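Local coordinates for phenylalanyl-tRNA synthetase beta chain (Pyrococcus horikoshii, PDB 2CXI), which forms, with the alpha subunit, the synthetase that charges tRNA(Phe) with phenylalanine at the expense of ATP, this fragment carrying its N-terminal, B3/4 and B5 parts, at residues R101-L112 / K229-L240; W71-P80 / L307-E315. One frame throughout, in Å; residues are numbered along the deposited sequence.

Contact 1. Residues R101-L112 / K229-L240; sequences RPYGVYAIVEGL and KNVFIDVTGWKL
Strands 103-110 and 231-237 are antiparallel neighbours (161° between their directions) in the central mixed sheet of the B3/4 editing domain, and alternating hydrogen-bonded and non-hydrogen-bonded pairs run from Tyr103-Gly237 to Val109-Val231. Each of the four hydrogen-bonded pairs is closed by two backbone bonds; Ile233 N to Ala107 O, at 2.8 Å, is the shortest of these eight. Val105, Ala107, Val109, Val231, Ile233 and Val235 share the face that meets helix 240-255. On the other face the Tyr106 and Phe232 rings are close to parallel yet offset so far that they scarcely overlap, Tyr106 CD1 to Phe232 CZ being 3.6 Å, and both touch Val91 of strand 84-93. Just before strand 103-110, Arg101 extends with CG anti to its own N (chi1 -168°), which carries NE to Thr236 OG1 at 2.9 Å, in the guanidinium plane and nearly straight (169°). NH1 and NH2 donate hydrogen bonds to Arg137 O and Arg138 O, respectively. A methionine in place of Arg101 would probably leave Thr236 OG1 without this donor and both carbonyls without their guanidinium partner. Tyr103 has Leu240 CB over the centre of its ring and Pro102 CB on the opposite face. Pro102 also turns CD onto the Trp238 indole, a CH-pi contact 3.6 Å from the centroid of the six-membered ring, while a water accepts from both Trp238 NE1 and Arg101 NH2.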
# COMPACT_ATOMS: atom_id res chain seq x y z
N ARG A 101 -13.49 -25.74 -4.52
CA ARG A 101 -13.90 -25.56 -3.11
C ARG A 101 -14.28 -24.07 -2.93
O ARG A 101 -13.46 -23.27 -2.46
CB ARG A 101 -12.80 -26.02 -2.14
CG ARG A 101 -13.28 -26.14 -0.67
CD ARG A 101 -12.26 -26.82 0.28
NE ARG A 101 -12.89 -27.03 1.60
CZ ARG A 101 -13.76 -27.99 1.89
NH1 ARG A 101 -14.31 -28.04 3.10
NH2 ARG A 101 -14.09 -28.93 0.97
N PRO A 102 -15.49 -23.70 -3.38
CA PRO A 102 -15.76 -22.30 -3.75
C PRO A 102 -15.69 -21.26 -2.64
O PRO A 102 -15.21 -20.15 -2.91
CB PRO A 102 -17.19 -22.36 -4.34
CG PRO A 102 -17.78 -23.67 -3.82
CD PRO A 102 -16.62 -24.59 -3.69
N TYR A 103 -16.13 -21.58 -1.41
CA TYR A 103 -16.30 -20.55 -0.36
C TYR A 103 -15.28 -20.64 0.76
O TYR A 103 -14.96 -21.73 1.20
CB TYR A 103 -17.71 -20.58 0.25
CG TYR A 103 -18.76 -20.34 -0.81
CD1 TYR A 103 -18.91 -19.06 -1.38
CD2 TYR A 103 -19.56 -21.40 -1.28
CE1 TYR A 103 -19.86 -18.85 -2.40
CE2 TYR A 103 -20.51 -21.20 -2.28
CZ TYR A 103 -20.64 -19.92 -2.84
OH TYR A 103 -21.58 -19.73 -3.82
N GLY A 104 -14.80 -19.47 1.18
CA GLY A 104 -13.97 -19.26 2.39
C GLY A 104 -14.58 -18.06 3.13
O GLY A 104 -15.00 -17.04 2.52
N VAL A 105 -14.68 -18.18 4.45
CA VAL A 105 -15.05 -17.07 5.32
C VAL A 105 -14.04 -17.10 6.46
O VAL A 105 -13.44 -18.17 6.76
CB VAL A 105 -16.52 -17.17 5.86
CG1 VAL A 105 -17.54 -17.00 4.68
CG2 VAL A 105 -16.74 -18.55 6.58
N TYR A 106 -13.86 -15.96 7.11
CA TYR A 106 -12.70 -15.72 7.97
C TYR A 106 -13.06 -14.85 9.17
O TYR A 106 -13.96 -14.00 9.12
CB TYR A 106 -11.57 -15.03 7.15
CG TYR A 106 -11.26 -15.86 5.91
CD1 TYR A 106 -10.32 -16.88 5.95
CD2 TYR A 106 -11.99 -15.66 4.74
CE1 TYR A 106 -10.09 -17.70 4.84
CE2 TYR A 106 -11.78 -16.46 3.63
CZ TYR A 106 -10.84 -17.48 3.70
OH TYR A 106 -10.68 -18.27 2.61
N ALA A 107 -12.29 -15.01 10.23
CA ALA A 107 -12.40 -14.14 11.39
C ALA A 107 -11.06 -14.07 12.11
O ALA A 107 -10.19 -14.95 11.99
CB ALA A 107 -13.54 -14.62 12.33
N ILE A 108 -10.90 -12.99 12.87
CA ILE A 108 -9.82 -12.87 13.81
C ILE A 108 -10.44 -12.77 15.19
O ILE A 108 -11.40 -12.05 15.40
CB ILE A 108 -8.94 -11.63 13.48
CG1 ILE A 108 -8.26 -11.83 12.14
CG2 ILE A 108 -7.89 -11.34 14.63
CD1 ILE A 108 -7.79 -10.50 11.48
N VAL A 109 -9.87 -13.48 16.14
CA VAL A 109 -10.28 -13.33 17.55
C VAL A 109 -9.03 -12.92 18.37
O VAL A 109 -8.04 -13.66 18.40
CB VAL A 109 -10.90 -14.61 18.10
CG1 VAL A 109 -11.40 -14.41 19.55
CG2 VAL A 109 -12.06 -15.07 17.25
N GLU A 110 -9.08 -11.74 19.01
CA GLU A 110 -7.88 -11.19 19.70
C GLU A 110 -7.97 -11.33 21.21
O GLU A 110 -9.07 -11.46 21.73
CB GLU A 110 -7.71 -9.69 19.38
CG GLU A 110 -7.40 -9.48 17.91
CD GLU A 110 -7.20 -8.02 17.54
OE1 GLU A 110 -7.74 -7.17 18.24
OE2 GLU A 110 -6.50 -7.74 16.55
N GLY A 111 -6.82 -11.28 21.89
CA GLY A 111 -6.76 -11.09 23.36
C GLY A 111 -7.05 -12.37 24.13
O GLY A 111 -7.56 -12.33 25.26
N LEU A 112 -6.73 -13.50 23.52
CA LEU A 112 -6.99 -14.77 24.16
C LEU A 112 -5.81 -15.07 25.09
O LEU A 112 -4.67 -14.71 24.81
CB LEU A 112 -7.16 -15.88 23.12
CG LEU A 112 -8.48 -15.78 22.33
CD1 LEU A 112 -8.38 -16.59 21.05
CD2 LEU A 112 -9.71 -16.23 23.14
N LYS A 229 -2.12 -15.58 21.27
CA LYS A 229 -3.09 -14.60 21.76
C LYS A 229 -4.17 -14.20 20.74
O LYS A 229 -5.32 -13.91 21.11
CB LYS A 229 -2.35 -13.33 22.23
CG LYS A 229 -1.49 -13.57 23.49
CD LYS A 229 -0.88 -12.22 23.96
CE LYS A 229 0.14 -12.45 25.08
NZ LYS A 229 1.44 -12.99 24.51
N ASN A 230 -3.80 -14.18 19.45
CA ASN A 230 -4.67 -13.68 18.38
C ASN A 230 -4.77 -14.76 17.33
O ASN A 230 -3.76 -15.20 16.80
CB ASN A 230 -4.08 -12.40 17.74
CG ASN A 230 -3.85 -11.30 18.76
OD1 ASN A 230 -4.76 -10.92 19.49
ND2 ASN A 230 -2.61 -10.81 18.85
N VAL A 231 -5.98 -15.26 17.11
CA VAL A 231 -6.20 -16.40 16.22
C VAL A 231 -6.86 -15.93 14.93
O VAL A 231 -7.76 -15.07 14.94
CB VAL A 231 -7.03 -17.55 16.91
CG1 VAL A 231 -8.21 -17.02 17.57
CG2 VAL A 231 -7.55 -18.50 15.92
N PHE A 232 -6.40 -16.50 13.82
CA PHE A 232 -6.99 -16.26 12.51
C PHE A 232 -7.71 -17.58 12.14
O PHE A 232 -7.10 -18.68 12.19
CB PHE A 232 -5.89 -15.88 11.49
CG PHE A 232 -6.41 -15.75 10.06
CD1 PHE A 232 -6.19 -16.78 9.11
CD2 PHE A 232 -7.12 -14.60 9.66
CE1 PHE A 232 -6.68 -16.67 7.79
CE2 PHE A 232 -7.61 -14.50 8.32
CZ PHE A 232 -7.38 -15.52 7.41
N ILE A 233 -8.98 -17.49 11.83
CA ILE A 233 -9.78 -18.73 11.54
C ILE A 233 -10.25 -18.73 10.10
O ILE A 233 -10.75 -17.70 9.63
CB ILE A 233 -10.99 -18.84 12.50
CG1 ILE A 233 -10.57 -18.85 14.00
CG2 ILE A 233 -11.88 -20.12 12.16
CD1 ILE A 233 -11.71 -18.29 14.91
N ASP A 234 -10.11 -19.85 9.39
CA ASP A 234 -10.70 -19.95 8.04
C ASP A 234 -11.70 -21.10 8.04
O ASP A 234 -11.48 -22.12 8.71
CB ASP A 234 -9.64 -20.12 6.94
CG ASP A 234 -9.19 -21.59 6.72
OD1 ASP A 234 -9.52 -22.20 5.66
OD2 ASP A 234 -8.53 -22.22 7.57
N VAL A 235 -12.80 -20.93 7.30
CA VAL A 235 -13.73 -22.03 7.10
C VAL A 235 -14.06 -22.08 5.64
O VAL A 235 -14.41 -21.05 5.05
CB VAL A 235 -15.05 -21.81 7.85
CG1 VAL A 235 -15.88 -23.13 7.85
CG2 VAL A 235 -14.81 -21.26 9.30
N THR A 236 -13.90 -23.27 5.05
CA THR A 236 -14.18 -23.46 3.64
C THR A 236 -15.25 -24.52 3.40
O THR A 236 -15.45 -25.43 4.24
CB THR A 236 -12.92 -23.84 2.85
OG1 THR A 236 -12.29 -24.97 3.48
CG2 THR A 236 -11.84 -22.67 2.89
N GLY A 237 -15.86 -24.46 2.22
CA GLY A 237 -16.81 -25.49 1.83
C GLY A 237 -17.61 -25.06 0.62
O GLY A 237 -17.15 -24.25 -0.18
N TRP A 238 -18.78 -25.67 0.48
CA TRP A 238 -19.58 -25.60 -0.75
C TRP A 238 -20.80 -24.68 -0.69
O TRP A 238 -21.35 -24.31 -1.74
CB TRP A 238 -19.99 -27.04 -1.15
CG TRP A 238 -18.83 -27.75 -1.84
CD1 TRP A 238 -17.83 -28.51 -1.26
CD2 TRP A 238 -18.50 -27.68 -3.24
NE1 TRP A 238 -16.94 -28.93 -2.21
CE2 TRP A 238 -17.33 -28.45 -3.44
CE3 TRP A 238 -19.10 -27.06 -4.36
CZ2 TRP A 238 -16.74 -28.62 -4.71
CZ3 TRP A 238 -18.51 -27.23 -5.62
CH2 TRP A 238 -17.35 -28.00 -5.78
N LYS A 239 -21.25 -24.33 0.53
CA LYS A 239 -22.41 -23.43 0.71
C LYS A 239 -22.03 -22.34 1.69
O LYS A 239 -21.56 -22.63 2.79
CB LYS A 239 -23.67 -24.15 1.26
CG LYS A 239 -24.23 -25.33 0.42
CD LYS A 239 -24.54 -24.97 -1.04
CE LYS A 239 -25.71 -24.04 -1.21
NZ LYS A 239 -26.12 -24.22 -2.65
N LEU A 240 -22.24 -21.10 1.28
CA LEU A 240 -21.86 -19.97 2.10
C LEU A 240 -22.54 -19.98 3.48
O LEU A 240 -21.90 -19.69 4.48
CB LEU A 240 -22.12 -18.66 1.33
CG LEU A 240 -21.58 -17.33 1.84
CD1 LEU A 240 -20.03 -17.37 2.07
CD2 LEU A 240 -21.95 -16.20 0.83
O HOH W 1 -13.80 -29.26 -1.99
O HOH W 2 -9.40 -20.68 3.36

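Contact 2. Residues W71-P80 / L307-E315; sequences WALGIEKGLP and LEKMMYEVE
The Trp71 indole is sandwiched: selenomethionine Met311 lays CG over one face, 3.5 Å from the centroid of the five-membered ring, and Glu76 CB and Lys77 N lie over the opposite face, toward its rim. That CG stands anti to the carbonyl carbon of Met311 (chi1 -56°), which places it over the indole. Beyond it, Met311 SE lies 4.5 Å from the centroid of the six-membered ring, a Met-aromatic contact. Carbonyl oxygens line the rim: Glu308 O is 3.2 Å from Trp71 CD1, and Lys309 O also lies close to the ring plane. The indole N-H is spent within its own segment, as Trp71 NE1 donates to Gly78 O at 2.7 Å, with that oxygen 22° out of the ring plane. Gly78 N in turn donates to Glu308 O at 2.9 Å, and Met311 N reaches the same oxygen from the other face of its carbonyl plane. Lys77 NZ makes a long salt bridge to Glu308 OE1 (3.7 Å). Tyr312 turns away from 71-80, its OH hydrogen-bonded to Asp341 OD2, a predicted magnesium ligand. With positive phi, Met311 is the C-prime residue of a Schellman motif; this capped end of helix 300-309 in the B5 domain thus docks against the end of helix 62-72 and the loop that follows it.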
# COMPACT_ATOMS: atom_id res chain seq x y z
N TRP A 71 -27.36 -19.72 31.14
CA TRP A 71 -28.73 -19.29 30.85
C TRP A 71 -29.78 -20.10 31.63
O TRP A 71 -30.72 -19.53 32.23
CB TRP A 71 -29.00 -19.34 29.33
CG TRP A 71 -28.89 -17.99 28.67
CD1 TRP A 71 -29.92 -17.20 28.28
CD2 TRP A 71 -27.68 -17.29 28.32
NE1 TRP A 71 -29.43 -16.04 27.71
CE2 TRP A 71 -28.06 -16.08 27.71
CE3 TRP A 71 -26.31 -17.57 28.47
CZ2 TRP A 71 -27.12 -15.12 27.27
CZ3 TRP A 71 -25.37 -16.62 28.01
CH2 TRP A 71 -25.78 -15.42 27.42
N ALA A 72 -29.59 -21.41 31.69
CA ALA A 72 -30.50 -22.26 32.48
C ALA A 72 -30.54 -21.82 33.95
O ALA A 72 -31.60 -21.82 34.58
CB ALA A 72 -30.08 -23.71 32.37
N LEU A 73 -29.40 -21.44 34.50
CA LEU A 73 -29.33 -20.99 35.88
C LEU A 73 -29.69 -19.53 36.06
O LEU A 73 -29.67 -19.04 37.17
CB LEU A 73 -27.92 -21.23 36.47
CG LEU A 73 -27.49 -22.70 36.47
CD1 LEU A 73 -26.00 -22.85 36.83
CD2 LEU A 73 -28.41 -23.60 37.34
N GLY A 74 -29.94 -18.81 34.97
CA GLY A 74 -30.20 -17.38 35.07
C GLY A 74 -29.01 -16.51 35.41
O GLY A 74 -29.18 -15.42 35.93
N ILE A 75 -27.79 -16.98 35.15
CA ILE A 75 -26.60 -16.15 35.37
C ILE A 75 -26.55 -15.12 34.24
O ILE A 75 -26.14 -13.97 34.44
CB ILE A 75 -25.33 -17.03 35.45
CG1 ILE A 75 -25.37 -17.93 36.69
CG2 ILE A 75 -24.02 -16.20 35.43
CD1 ILE A 75 -24.31 -19.08 36.62
N GLU A 76 -27.03 -15.53 33.06
CA GLU A 76 -27.34 -14.59 31.99
C GLU A 76 -28.77 -14.87 31.49
O GLU A 76 -29.33 -15.92 31.82
CB GLU A 76 -26.35 -14.72 30.84
CG GLU A 76 -24.87 -14.59 31.23
CD GLU A 76 -24.44 -13.15 31.45
OE1 GLU A 76 -25.22 -12.22 31.20
OE2 GLU A 76 -23.28 -12.94 31.90
N LYS A 77 -29.36 -13.92 30.77
CA LYS A 77 -30.68 -14.11 30.16
C LYS A 77 -30.85 -13.32 28.87
O LYS A 77 -30.12 -12.36 28.63
CB LYS A 77 -31.85 -13.89 31.14
CG LYS A 77 -32.20 -12.46 31.50
CD LYS A 77 -33.42 -12.50 32.44
CE LYS A 77 -34.48 -11.50 32.01
NZ LYS A 77 -35.52 -11.37 33.07
N GLY A 78 -31.79 -13.75 28.02
CA GLY A 78 -32.03 -13.08 26.74
C GLY A 78 -30.97 -13.37 25.70
O GLY A 78 -30.27 -14.38 25.80
N LEU A 79 -30.84 -12.50 24.71
CA LEU A 79 -29.87 -12.66 23.65
C LEU A 79 -28.44 -12.45 24.15
O LEU A 79 -28.17 -11.41 24.74
CB LEU A 79 -30.10 -11.62 22.56
CG LEU A 79 -30.64 -11.81 21.16
CD1 LEU A 79 -30.31 -10.52 20.41
CD2 LEU A 79 -30.12 -13.04 20.42
N PRO A 80 -27.52 -13.38 23.89
CA PRO A 80 -26.10 -13.13 24.17
C PRO A 80 -25.57 -12.06 23.23
O PRO A 80 -25.86 -12.08 22.05
CB PRO A 80 -25.41 -14.47 23.90
CG PRO A 80 -26.38 -15.28 23.13
CD PRO A 80 -27.75 -14.73 23.36
N LEU A 307 -38.47 -18.41 27.09
CA LEU A 307 -37.68 -18.16 25.88
C LEU A 307 -36.41 -17.34 26.13
O LEU A 307 -35.39 -17.54 25.47
CB LEU A 307 -38.54 -17.47 24.83
CG LEU A 307 -39.66 -18.33 24.22
CD1 LEU A 307 -40.54 -17.41 23.38
CD2 LEU A 307 -39.10 -19.46 23.36
N GLU A 308 -36.45 -16.42 27.11
CA GLU A 308 -35.22 -15.73 27.52
C GLU A 308 -34.15 -16.66 28.12
O GLU A 308 -32.98 -16.41 27.91
CB GLU A 308 -35.52 -14.53 28.43
CG GLU A 308 -36.27 -13.42 27.70
CD GLU A 308 -36.63 -12.24 28.60
OE1 GLU A 308 -36.84 -12.45 29.80
OE2 GLU A 308 -36.73 -11.11 28.07
N LYS A 309 -34.54 -17.71 28.85
CA LYS A 309 -33.61 -18.76 29.30
C LYS A 309 -33.03 -19.58 28.15
O LYS A 309 -32.05 -20.26 28.35
CB LYS A 309 -34.30 -19.74 30.27
CG LYS A 309 -34.63 -19.17 31.63
CD LYS A 309 -35.48 -20.15 32.45
CE LYS A 309 -35.94 -19.48 33.75
NZ LYS A 309 -36.52 -20.49 34.70
N MSE A 310 -33.66 -19.53 26.98
CA MSE A 310 -33.23 -20.28 25.78
C MSE A 310 -32.48 -19.37 24.81
O MSE A 310 -32.20 -19.73 23.66
CB MSE A 310 -34.43 -20.94 25.11
CG MSE A 310 -35.16 -21.89 26.05
SE MSE A 310 -33.88 -23.34 26.66
CE MSE A 310 -33.61 -24.34 24.95
N MSE A 311 -32.13 -18.19 25.31
CA MSE A 311 -31.26 -17.22 24.64
C MSE A 311 -31.97 -16.41 23.57
O MSE A 311 -31.32 -15.87 22.66
CB MSE A 311 -29.98 -17.88 24.08
CG MSE A 311 -29.17 -18.61 25.16
SE MSE A 311 -27.48 -19.29 24.49
CE MSE A 311 -28.10 -20.41 23.26
N TYR A 312 -33.29 -16.27 23.70
CA TYR A 312 -34.03 -15.42 22.76
C TYR A 312 -34.23 -14.02 23.31
O TYR A 312 -34.45 -13.83 24.50
CB TYR A 312 -35.44 -15.94 22.42
CG TYR A 312 -35.53 -17.24 21.66
CD1 TYR A 312 -35.73 -17.25 20.26
CD2 TYR A 312 -35.51 -18.45 22.34
CE1 TYR A 312 -35.85 -18.46 19.57
CE2 TYR A 312 -35.63 -19.66 21.65
CZ TYR A 312 -35.82 -19.66 20.29
OH TYR A 312 -35.95 -20.87 19.64
N GLU A 313 -34.22 -13.04 22.40
CA GLU A 313 -34.83 -11.76 22.70
C GLU A 313 -36.29 -11.87 22.34
O GLU A 313 -36.64 -12.47 21.33
CB GLU A 313 -34.19 -10.60 21.94
CG GLU A 313 -34.90 -9.28 22.18
CD GLU A 313 -34.34 -8.17 21.31
OE1 GLU A 313 -33.25 -7.68 21.64
OE2 GLU A 313 -35.00 -7.82 20.32
N VAL A 314 -37.16 -11.32 23.18
CA VAL A 314 -38.60 -11.52 23.03
C VAL A 314 -39.31 -10.16 23.22
O VAL A 314 -39.16 -9.52 24.26
CB VAL A 314 -39.18 -12.49 24.12
CG1 VAL A 314 -40.67 -12.69 23.91
CG2 VAL A 314 -38.43 -13.84 24.16
N GLU A 315 -40.05 -9.76 22.18
CA GLU A 315 -40.89 -8.56 22.19
C GLU A 315 -42.32 -9.00 21.87
O GLU A 315 -42.59 -9.44 20.77
CB GLU A 315 -40.40 -7.54 21.14
CG GLU A 315 -41.51 -6.60 20.66
CD GLU A 315 -41.00 -5.42 19.84
OE1 GLU A 315 -41.14 -5.43 18.58
OE2 GLU A 315 -40.46 -4.47 20.47

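How the contacts relate
Contact 1 is the more buried of the two, its centre lying about 10 Å from the centre of the chain, against about 20 Å for the centre of contact 2, and it buries 1246 Å² compared with 511 Å². The two share no secondary-structure element: contact 1 joins neighbouring strands within one sheet, whereas contact 2 brings a helix end and its following loop against a separate domain. Their chemistry follows from this. Residues 101-112 and 229-240 are held by a regular ladder of backbone bonds, while 71-80 and 307-315 share a single hydrogen bond and rely on a selenomethionine side chain laid over one face of an indole. The centres lie about 27 Å apart and the nearest atoms about 15 Å, yet along the chain contact 1 is nested inside the loop closed by contact 2.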